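Local atomic coordinates of Alpha/beta hydrolase (Streptomyces albidoflavus, PDB entry 6KSU), a protein that probably cyclises non-ribosomal peptides by macrolactamization, acting as a stand-alone cyclase of the penicillin-binding-protein type that couples residues of opposite chirality. Residues Val84-Thr89 with Thr177-Leu182; Thr89-Met94 with Ser200-Pro205; Gly22-Glu27 with Tyr52-Leu57; Gly320-His325 with Leu371-Tyr376. All blocks are in the same frame, centred on the assembly; numbering follows the deposited sequence.

Contacts 1 and 2 lie in the buried helical part of the chain. Both use helix 85-98 and share Thr89, and they put helices 176-189 and 194-206 against it. Their chemistry is mainly apolar: a lysine chain over a tyrosine face in contact 1, leucine methyl groups in contact 2. Contacts 3 and 4 reach the seven-stranded antiparallel sheet. Contact 3 is a surface contact of charged side chains at a hairpin turn. Contact 4 is partly buried and combines tryptophan packing with a bridging water. It meets contact 1 where His325 packs on Lys86, and contact 3 where Leu371 packs on Arg53.

Contact 1 of 4, residues Val84-Thr89 with Thr177-Leu182; sequences VTKFLT and TGYCLL
Lys86 lays its aliphatic chain across one face of the Tyr179 ring. CG of Lys86 stands 3.8 Å from the centroid of the Tyr179 ring, 22° off the normal, which makes a CH-pi contact. It sits toward the rim of the ring. CB of Lys86 is 3.5 Å from CE1 of Tyr179, over the same face. The backbone joins in, with Lys86 O 3.4 Å from Tyr179 CE1. The opposite face of the ring is covered from its own helix by Leu182, whose CD1 lies over the ring centre. The phenol ring is therefore held between a lysine chain and a leucine methyl group.

Ser83 and Lys86 fit an SxxK pattern at the start of helix 85-98, consistent with the active-site motif of serine beta-lactamases and penicillin-binding proteins. The lysine chain is extended as far as CE and then bends at its last torsion (chi4 80°). Its NZ is hydrogen-bonded to Asn176 OD1 and Ala254 O. The ring packs along the aliphatic part of the chain that carries this amine.

The remaining apolar contacts come from Thr89. Its CG2 is anti to the backbone N, which leaves it facing the ring. This methyl group reaches Tyr179 CD1 at 3.6 Å, approaching obliquely. Thr89 CG2 is also 4.2 Å from Leu182 CB.

Polar ends are satisfied by other parts of the chain. Tyr179 OH bonds to Leu132 O. Thr89 OG1 bonds to Ala253 O and Trp194 NE1. The axes of the two short helical segments approach to 10.8 Å and cross at 33°.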
# COMPACT_ATOMS: atom_id res chain seq x y z
N VAL A 84 -0.89 0.95 -4.31
CA VAL A 84 0.11 0.22 -5.09
C VAL A 84 0.98 1.21 -5.86
O VAL A 84 2.11 0.89 -6.23
CB VAL A 84 -0.56 -0.86 -6.01
CG1 VAL A 84 0.47 -1.59 -6.90
CG2 VAL A 84 -1.33 -1.90 -5.17
N THR A 85 0.49 2.45 -6.04
CA THR A 85 1.29 3.53 -6.63
C THR A 85 2.66 3.68 -5.96
O THR A 85 3.63 4.12 -6.60
CB THR A 85 0.50 4.85 -6.54
OG1 THR A 85 -0.76 4.73 -7.22
CG2 THR A 85 1.30 6.02 -7.15
N LYS A 86 2.75 3.35 -4.67
CA LYS A 86 3.99 3.56 -3.92
C LYS A 86 5.12 2.70 -4.48
O LYS A 86 6.30 3.06 -4.35
CB LYS A 86 3.77 3.25 -2.43
CG LYS A 86 2.92 4.27 -1.75
CD LYS A 86 2.55 3.82 -0.35
CE LYS A 86 1.88 4.97 0.36
NZ LYS A 86 0.45 5.09 -0.04
N PHE A 87 4.79 1.55 -5.06
CA PHE A 87 5.83 0.72 -5.66
C PHE A 87 6.43 1.40 -6.89
O PHE A 87 7.63 1.28 -7.13
CB PHE A 87 5.24 -0.65 -5.95
CG PHE A 87 6.11 -1.56 -6.78
CD1 PHE A 87 7.23 -2.15 -6.25
CD2 PHE A 87 5.74 -1.88 -8.08
CE1 PHE A 87 8.02 -3.02 -7.00
CE2 PHE A 87 6.52 -2.75 -8.84
CZ PHE A 87 7.67 -3.31 -8.30
N LEU A 88 5.65 2.16 -7.64
CA LEU A 88 6.20 2.82 -8.81
C LEU A 88 6.94 4.09 -8.42
O LEU A 88 8.01 4.39 -8.97
CB LEU A 88 5.09 3.10 -9.81
CG LEU A 88 4.61 1.69 -10.14
CD1 LEU A 88 3.16 1.48 -9.73
CD2 LEU A 88 4.83 1.37 -11.59
N THR A 89 6.39 4.82 -7.45
CA THR A 89 7.09 5.96 -6.87
C THR A 89 8.43 5.52 -6.29
O THR A 89 9.46 6.19 -6.49
CB THR A 89 6.22 6.61 -5.80
OG1 THR A 89 5.21 7.37 -6.46
CG2 THR A 89 7.07 7.55 -4.90
N THR A 177 1.52 10.46 3.43
CA THR A 177 2.21 11.74 3.39
C THR A 177 3.71 11.56 3.20
O THR A 177 4.36 12.35 2.51
CB THR A 177 1.92 12.50 4.68
OG1 THR A 177 0.50 12.54 4.88
CG2 THR A 177 2.49 13.91 4.64
N GLY A 178 4.27 10.51 3.80
CA GLY A 178 5.67 10.21 3.56
C GLY A 178 5.97 10.05 2.08
O GLY A 178 7.00 10.52 1.59
N TYR A 179 5.06 9.43 1.35
CA TYR A 179 5.33 9.25 -0.07
C TYR A 179 5.01 10.51 -0.85
O TYR A 179 5.68 10.79 -1.85
CB TYR A 179 4.58 8.04 -0.60
CG TYR A 179 5.44 6.79 -0.54
CD1 TYR A 179 5.92 6.20 -1.71
CD2 TYR A 179 5.81 6.23 0.68
CE1 TYR A 179 6.71 5.07 -1.67
CE2 TYR A 179 6.61 5.09 0.73
CZ TYR A 179 7.05 4.52 -0.45
OH TYR A 179 7.84 3.40 -0.42
N CYS A 180 4.06 11.32 -0.39
CA CYS A 180 3.85 12.61 -1.02
C CYS A 180 5.09 13.48 -0.90
O CYS A 180 5.42 14.24 -1.81
CB CYS A 180 2.63 13.29 -0.43
SG CYS A 180 1.11 12.32 -0.68
N LEU A 181 5.81 13.36 0.22
CA LEU A 181 7.11 14.02 0.34
C LEU A 181 8.12 13.44 -0.64
O LEU A 181 9.00 14.16 -1.12
CB LEU A 181 7.65 13.91 1.76
CG LEU A 181 7.01 14.80 2.81
CD1 LEU A 181 7.46 14.38 4.21
CD2 LEU A 181 7.35 16.26 2.53
N LEU A 182 8.01 12.15 -0.95
CA LEU A 182 8.89 11.60 -1.97
C LEU A 182 8.62 12.24 -3.33
O LEU A 182 9.55 12.39 -4.14
CB LEU A 182 8.73 10.08 -2.02
CG LEU A 182 9.45 9.32 -0.90
CD1 LEU A 182 9.04 7.84 -0.83
CD2 LEU A 182 10.97 9.45 -1.06

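Contact 2 of 4, residues Thr89-Met94 with Ser200-Pro205; sequences TAELVM and SCLLRP
Helix 85-98 meets helix 194-206 through Glu91 and Leu92 on one side and Cys201 and Leu202 on the other. The axes of the short segments approach to 9.7 Å and cross at 118°. The CB of Leu202 is directed toward helix 85-98. Leu202 CD2 rests 3.7 Å from Glu91 CB, and the two side chains cross at about a right angle. The same methyl group, Leu202 CD2, lies 3.9 Å from the backbone N of Leu92. CG of Leu202 stands opposite its backbone N (chi1 -171°), which carries CD2 forward to the surface of helix 85-98.

A second apolar touch lies beside it. Leu92 CD1 meets Cys201 CB at 3.7 Å, so the cysteine touches by its methylene group.

This pairing belongs to the helical part of the beta-lactamase-type fold. Helix 85-98 carries the lysine of the probable SxxK motif near its start, and the contact lies further along that helix. Helix 194-206 is irregular here. It has a wider pi-type turn at 200-203 and a kink at Pro205, whose N makes no bond to the preceding turn.

The carboxylate of Glu91 is buried. OE2 is hydrogen-bonded to His271 NE2. Glu91 OE1 has no polar partner in the model and lies 3.7 Å from the methyl carbon Leu202 CD2. Such an apolar setting could raise the acid's pKa, though the bond to His271 may offset this. Around the pair, Leu92 also packs on Ile186 of helix 176-189. Cys201 O accepts a hydrogen bond from Gln95 NE2, which adds a polar link between the two helices.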
# COMPACT_ATOMS: atom_id res chain seq x y z
N THR A 89 6.39 4.82 -7.45
CA THR A 89 7.09 5.96 -6.87
C THR A 89 8.43 5.52 -6.29
O THR A 89 9.46 6.19 -6.49
CB THR A 89 6.22 6.61 -5.80
OG1 THR A 89 5.21 7.37 -6.46
CG2 THR A 89 7.07 7.55 -4.90
N ALA A 90 8.44 4.41 -5.55
CA ALA A 90 9.69 3.88 -5.03
C ALA A 90 10.62 3.53 -6.17
O ALA A 90 11.83 3.81 -6.12
CB ALA A 90 9.45 2.64 -4.18
N GLU A 91 10.08 2.92 -7.22
CA GLU A 91 10.88 2.58 -8.38
C GLU A 91 11.46 3.83 -9.03
O GLU A 91 12.63 3.86 -9.43
CB GLU A 91 10.03 1.77 -9.34
CG GLU A 91 9.94 0.26 -8.99
CD GLU A 91 9.42 -0.56 -10.19
OE1 GLU A 91 8.69 0.03 -11.01
OE2 GLU A 91 9.75 -1.75 -10.33
N LEU A 92 10.65 4.88 -9.11
CA LEU A 92 11.10 6.15 -9.65
C LEU A 92 12.22 6.74 -8.80
O LEU A 92 13.26 7.15 -9.31
CB LEU A 92 9.91 7.09 -9.74
CG LEU A 92 10.18 8.46 -10.35
CD1 LEU A 92 10.86 8.26 -11.68
CD2 LEU A 92 8.86 9.21 -10.50
N VAL A 93 12.02 6.75 -7.47
CA VAL A 93 13.04 7.28 -6.56
C VAL A 93 14.33 6.49 -6.70
O VAL A 93 15.44 7.06 -6.73
CB VAL A 93 12.51 7.26 -5.10
CG1 VAL A 93 13.63 7.57 -4.13
CG2 VAL A 93 11.39 8.23 -4.92
N MET A 94 14.22 5.16 -6.80
CA MET A 94 15.42 4.34 -6.89
C MET A 94 16.19 4.60 -8.19
O MET A 94 17.41 4.46 -8.20
CB MET A 94 15.08 2.86 -6.76
CG MET A 94 14.61 2.43 -5.39
SD MET A 94 15.70 2.93 -4.01
CE MET A 94 16.88 1.59 -4.05
N SER A 200 7.99 10.15 -17.93
CA SER A 200 9.16 10.10 -18.80
C SER A 200 10.27 9.18 -18.28
O SER A 200 11.06 8.67 -19.07
CB SER A 200 9.72 11.50 -18.99
OG SER A 200 10.09 12.04 -17.74
N CYS A 201 10.37 8.96 -16.97
CA CYS A 201 11.49 8.16 -16.49
C CYS A 201 11.17 6.69 -16.28
O CYS A 201 12.09 5.88 -16.19
CB CYS A 201 12.06 8.73 -15.18
SG CYS A 201 12.65 10.46 -15.33
N LEU A 202 9.89 6.32 -16.19
CA LEU A 202 9.57 4.96 -15.79
C LEU A 202 8.42 4.36 -16.59
O LEU A 202 8.54 3.27 -17.14
CB LEU A 202 9.23 4.93 -14.29
CG LEU A 202 9.10 3.52 -13.73
CD1 LEU A 202 10.41 2.79 -13.96
CD2 LEU A 202 8.74 3.54 -12.26
N LEU A 203 7.28 5.05 -16.62
CA LEU A 203 6.13 4.51 -17.34
C LEU A 203 6.42 4.38 -18.83
O LEU A 203 6.25 3.31 -19.42
CB LEU A 203 4.90 5.38 -17.07
CG LEU A 203 4.51 5.55 -15.59
CD1 LEU A 203 3.17 6.21 -15.50
CD2 LEU A 203 4.49 4.20 -14.86
N ARG A 204 6.94 5.46 -19.44
CA ARG A 204 7.20 5.43 -20.88
C ARG A 204 8.19 4.34 -21.29
O ARG A 204 7.84 3.51 -22.15
CB ARG A 204 7.65 6.81 -21.37
CG ARG A 204 7.85 6.86 -22.91
CD ARG A 204 7.77 8.26 -23.54
NE ARG A 204 6.90 9.19 -22.82
CZ ARG A 204 7.26 10.43 -22.49
NH1 ARG A 204 8.46 10.89 -22.84
NH2 ARG A 204 6.42 11.22 -21.82
N PRO A 205 9.41 4.27 -20.74
CA PRO A 205 10.31 3.18 -21.15
C PRO A 205 9.78 1.80 -20.84
O PRO A 205 10.21 0.84 -21.49
CB PRO A 205 11.62 3.46 -20.40
CG PRO A 205 11.30 4.49 -19.37
CD PRO A 205 10.09 5.23 -19.85

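Contact 3 of 4, residues Gly22-Glu27 with Tyr52-Leu57; sequences GAEGAE and YRDGAL
Glu27 sets its carboxylate over one face of the Arg53 guanidinium. OE1 of Glu27 is 3.3 Å from Arg53 NH1 and stands 3.2 Å above the guanidinium plane, offset toward its rim. The two planes are 23° apart. This is a salt bridge of charges alone, since no N-H points at the oxygen. CB of Glu27 is also 3.8 Å from Arg53 NH2.

One helical turn earlier, Glu24 meets Asp54. Glu24 OE1 lies 3.2 Å from Asp54 CB and 3.3 Å from Asp54 OD1. The second pair brings two acceptors together and is probably unfavourable if both acids are charged. The carboxylate planes are turned 50° from each other. Arg28 NH2 makes a long, weak ion pair with Glu24 OE1, which may ease the repulsion slightly.

Arg53 and Asp54 stand at a beta hairpin. Strands 46-53 and 56-63 are joined by a type I' turn from Arg53 to Ala56. Strand 56-63 is an edge strand of the seven-stranded antiparallel sheet, with 46-53 beside it. The N-terminal helix 23-41 begins beside that turn, so the contact joins helix start to hairpin tip.

Further out, Arg53 NH1 gives a hydrogen bond to Ala369 O, which helps orient the guanidinium. The bend at chi3 (75°) turns the guanidinium out of line with its chain. Arg53 also packs on Leu371.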
# COMPACT_ATOMS: atom_id res chain seq x y z
N GLY A 22 2.68 -28.60 -22.05
CA GLY A 22 2.12 -29.71 -21.30
C GLY A 22 1.45 -29.30 -20.01
O GLY A 22 0.33 -28.78 -20.02
N ALA A 23 2.14 -29.52 -18.89
CA ALA A 23 1.57 -29.25 -17.57
C ALA A 23 1.56 -27.77 -17.21
O ALA A 23 0.76 -27.36 -16.35
CB ALA A 23 2.32 -30.05 -16.50
N GLU A 24 2.42 -26.95 -17.82
CA GLU A 24 2.31 -25.50 -17.63
C GLU A 24 1.04 -24.96 -18.30
O GLU A 24 0.34 -24.12 -17.72
CB GLU A 24 3.56 -24.80 -18.16
CG GLU A 24 4.77 -24.89 -17.23
CD GLU A 24 6.10 -24.65 -17.95
OE1 GLU A 24 6.35 -23.50 -18.36
OE2 GLU A 24 6.89 -25.60 -18.09
N GLY A 25 0.73 -25.45 -19.50
CA GLY A 25 -0.50 -25.02 -20.16
C GLY A 25 -1.74 -25.39 -19.38
O GLY A 25 -2.71 -24.62 -19.33
N ALA A 26 -1.74 -26.56 -18.74
CA ALA A 26 -2.83 -26.91 -17.85
C ALA A 26 -2.98 -25.89 -16.72
O ALA A 26 -4.10 -25.53 -16.34
CB ALA A 26 -2.61 -28.32 -17.29
N GLU A 27 -1.85 -25.41 -16.17
CA GLU A 27 -1.93 -24.49 -15.03
C GLU A 27 -2.54 -23.16 -15.43
O GLU A 27 -3.43 -22.64 -14.73
CB GLU A 27 -0.55 -24.28 -14.43
CG GLU A 27 0.07 -25.52 -13.85
CD GLU A 27 1.41 -25.24 -13.20
OE1 GLU A 27 2.17 -24.40 -13.74
OE2 GLU A 27 1.70 -25.85 -12.15
N TYR A 52 2.95 -13.49 -14.57
CA TYR A 52 4.18 -13.83 -15.26
C TYR A 52 4.80 -15.02 -14.54
O TYR A 52 5.01 -14.97 -13.33
CB TYR A 52 5.13 -12.65 -15.33
CG TYR A 52 6.45 -12.95 -16.00
CD1 TYR A 52 6.59 -12.93 -17.40
CD2 TYR A 52 7.56 -13.29 -15.24
CE1 TYR A 52 7.84 -13.22 -18.00
CE2 TYR A 52 8.76 -13.58 -15.81
CZ TYR A 52 8.91 -13.54 -17.19
OH TYR A 52 10.15 -13.84 -17.69
N ARG A 53 5.05 -16.10 -15.29
CA ARG A 53 5.53 -17.33 -14.69
C ARG A 53 6.12 -18.21 -15.79
O ARG A 53 5.54 -18.36 -16.87
CB ARG A 53 4.40 -18.06 -13.96
CG ARG A 53 4.63 -19.56 -13.84
CD ARG A 53 3.96 -20.17 -12.63
NE ARG A 53 2.52 -20.30 -12.78
CZ ARG A 53 1.80 -21.24 -12.18
NH1 ARG A 53 2.40 -22.12 -11.38
NH2 ARG A 53 0.49 -21.28 -12.35
N ASP A 54 7.30 -18.77 -15.51
CA ASP A 54 8.02 -19.63 -16.45
C ASP A 54 8.38 -18.88 -17.72
O ASP A 54 8.34 -19.43 -18.83
CB ASP A 54 7.21 -20.89 -16.76
CG ASP A 54 7.18 -21.84 -15.59
OD1 ASP A 54 6.10 -22.35 -15.26
OD2 ASP A 54 8.26 -22.07 -15.00
N GLY A 55 8.77 -17.61 -17.56
CA GLY A 55 9.19 -16.77 -18.66
C GLY A 55 8.08 -16.22 -19.54
O GLY A 55 8.38 -15.50 -20.50
N ALA A 56 6.81 -16.50 -19.26
CA ALA A 56 5.77 -16.00 -20.14
C ALA A 56 4.61 -15.44 -19.33
O ALA A 56 4.43 -15.76 -18.15
CB ALA A 56 5.29 -17.09 -21.10
N LEU A 57 3.81 -14.63 -20.01
CA LEU A 57 2.77 -13.84 -19.39
C LEU A 57 1.39 -14.41 -19.73
O LEU A 57 1.12 -14.76 -20.88
CB LEU A 57 2.86 -12.40 -19.88
CG LEU A 57 1.79 -11.42 -19.42
CD1 LEU A 57 2.10 -10.98 -17.97
CD2 LEU A 57 1.74 -10.23 -20.38

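Contact 4 of 4, residues Gly320-His325 with Leu371-Tyr376; sequences GAWYGH and LDVGHY
The Trp322 indole has the backbone of Val373 and Gly374 over one face. Val373 CA lies 3.9 Å from the centroid of the five-membered ring of Trp322 and 18° off its normal, which is a CH-pi contact. Gly374 N approaches the same face, 3.2 Å from Trp322 CD1. At the edge, in the plane of the ring, sits a water.

That water bridges the two segments. It accepts a hydrogen bond from Trp322 NE1 at 2.9 Å and donates one to Asp372 O at 2.8 Å. The buried indole thus has a partner for its N-H. The side chain of Val373 adds a looser touch, with Val373 CG1 4.2 Å from Trp322 CD2, and it crosses the indole at about a right angle. With CG anti to the carbonyl carbon (chi1 -72°), the indole of Trp322 lies against the backbone of Val373 and Gly374.

The CA atoms of Trp322 and Gly374 are 5.7 Å apart, the nearest such pair across the two segments. Gly374 has no side chain, and its backbone N lies close over the ring. The carboxylate of Asp372 makes a salt bridge with Arg342 through OD1.

Trp322 opens strand 322-329, an inner strand of the seven-stranded antiparallel sheet, and meets His339 of strand 332-339 edge-to-face. Segment 371-376 follows helix 355-365 and leads toward the C-terminal barrel, with Val373 resting on Leu346 of strand 344-350.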
# COMPACT_ATOMS: atom_id res chain seq x y z
N GLY A 320 9.56 -19.05 1.20
CA GLY A 320 8.15 -18.73 1.12
C GLY A 320 7.84 -17.25 1.24
O GLY A 320 6.69 -16.88 1.43
N ALA A 321 8.85 -16.40 1.12
CA ALA A 321 8.66 -14.97 1.27
C ALA A 321 8.19 -14.36 -0.05
O ALA A 321 8.83 -14.54 -1.09
CB ALA A 321 9.98 -14.31 1.70
N TRP A 322 7.08 -13.64 -0.00
CA TRP A 322 6.59 -12.92 -1.17
C TRP A 322 6.60 -11.43 -0.88
O TRP A 322 6.43 -11.00 0.26
CB TRP A 322 5.17 -13.32 -1.55
CG TRP A 322 5.06 -14.67 -2.16
CD1 TRP A 322 5.21 -15.86 -1.53
CD2 TRP A 322 4.76 -14.97 -3.54
NE1 TRP A 322 5.02 -16.90 -2.42
CE2 TRP A 322 4.75 -16.38 -3.66
CE3 TRP A 322 4.50 -14.19 -4.67
CZ2 TRP A 322 4.48 -17.02 -4.87
CZ3 TRP A 322 4.23 -14.84 -5.87
CH2 TRP A 322 4.23 -16.24 -5.96
N TYR A 323 6.78 -10.65 -1.95
CA TYR A 323 6.82 -9.20 -1.83
C TYR A 323 5.72 -8.60 -2.67
O TYR A 323 5.31 -9.17 -3.69
CB TYR A 323 8.20 -8.65 -2.25
CG TYR A 323 9.33 -9.31 -1.49
CD1 TYR A 323 9.80 -8.75 -0.32
CD2 TYR A 323 9.88 -10.52 -1.92
CE1 TYR A 323 10.82 -9.36 0.41
CE2 TYR A 323 10.90 -11.13 -1.22
CZ TYR A 323 11.37 -10.55 -0.05
OH TYR A 323 12.38 -11.16 0.67
N GLY A 324 5.24 -7.43 -2.24
CA GLY A 324 4.30 -6.69 -3.05
C GLY A 324 3.75 -5.46 -2.38
O GLY A 324 4.45 -4.78 -1.63
N HIS A 325 2.48 -5.16 -2.65
CA HIS A 325 1.82 -3.97 -2.15
C HIS A 325 0.34 -4.15 -2.41
O HIS A 325 -0.06 -4.88 -3.31
CB HIS A 325 2.34 -2.70 -2.84
CG HIS A 325 2.40 -1.51 -1.94
ND1 HIS A 325 1.27 -0.87 -1.49
CD2 HIS A 325 3.46 -0.84 -1.42
CE1 HIS A 325 1.63 0.16 -0.73
NE2 HIS A 325 2.95 0.19 -0.67
N LEU A 371 0.45 -21.97 -7.39
CA LEU A 371 0.72 -20.58 -7.05
C LEU A 371 0.33 -20.34 -5.59
O LEU A 371 -0.75 -19.85 -5.29
CB LEU A 371 -0.06 -19.64 -7.96
CG LEU A 371 0.48 -19.43 -9.36
CD1 LEU A 371 0.08 -18.05 -9.85
CD2 LEU A 371 1.96 -19.57 -9.32
N ASP A 372 1.26 -20.66 -4.69
CA ASP A 372 1.03 -20.52 -3.25
C ASP A 372 1.57 -19.18 -2.77
O ASP A 372 2.66 -19.07 -2.20
CB ASP A 372 1.65 -21.70 -2.50
CG ASP A 372 3.06 -22.04 -2.99
OD1 ASP A 372 3.42 -21.67 -4.14
OD2 ASP A 372 3.81 -22.66 -2.21
N VAL A 373 0.78 -18.13 -3.00
CA VAL A 373 1.18 -16.80 -2.54
C VAL A 373 1.22 -16.79 -1.02
O VAL A 373 0.41 -17.46 -0.36
CB VAL A 373 0.21 -15.73 -3.08
CG1 VAL A 373 0.73 -14.33 -2.75
CG2 VAL A 373 -0.01 -15.91 -4.57
N GLY A 374 2.16 -16.05 -0.45
CA GLY A 374 2.24 -15.99 1.00
C GLY A 374 0.99 -15.36 1.59
O GLY A 374 0.28 -14.59 0.93
N HIS A 375 0.71 -15.70 2.84
CA HIS A 375 -0.32 -15.02 3.61
C HIS A 375 0.33 -14.18 4.70
O HIS A 375 1.49 -14.36 5.07
CB HIS A 375 -1.32 -15.99 4.24
CG HIS A 375 -1.63 -17.19 3.39
ND1 HIS A 375 -0.81 -18.30 3.35
CD2 HIS A 375 -2.67 -17.46 2.57
CE1 HIS A 375 -1.33 -19.20 2.53
NE2 HIS A 375 -2.45 -18.71 2.04
N TYR A 376 -0.45 -13.24 5.21
CA TYR A 376 -0.14 -12.57 6.46
C TYR A 376 -1.37 -12.63 7.34
O TYR A 376 -2.45 -12.18 6.94
CB TYR A 376 0.29 -11.12 6.24
CG TYR A 376 0.49 -10.37 7.55
CD1 TYR A 376 1.68 -10.47 8.26
CD2 TYR A 376 -0.53 -9.59 8.08
CE1 TYR A 376 1.86 -9.81 9.44
CE2 TYR A 376 -0.36 -8.91 9.28
CZ TYR A 376 0.84 -9.02 9.95
OH TYR A 376 1.01 -8.36 11.15
O HOH W 1 5.30 -19.64 -1.43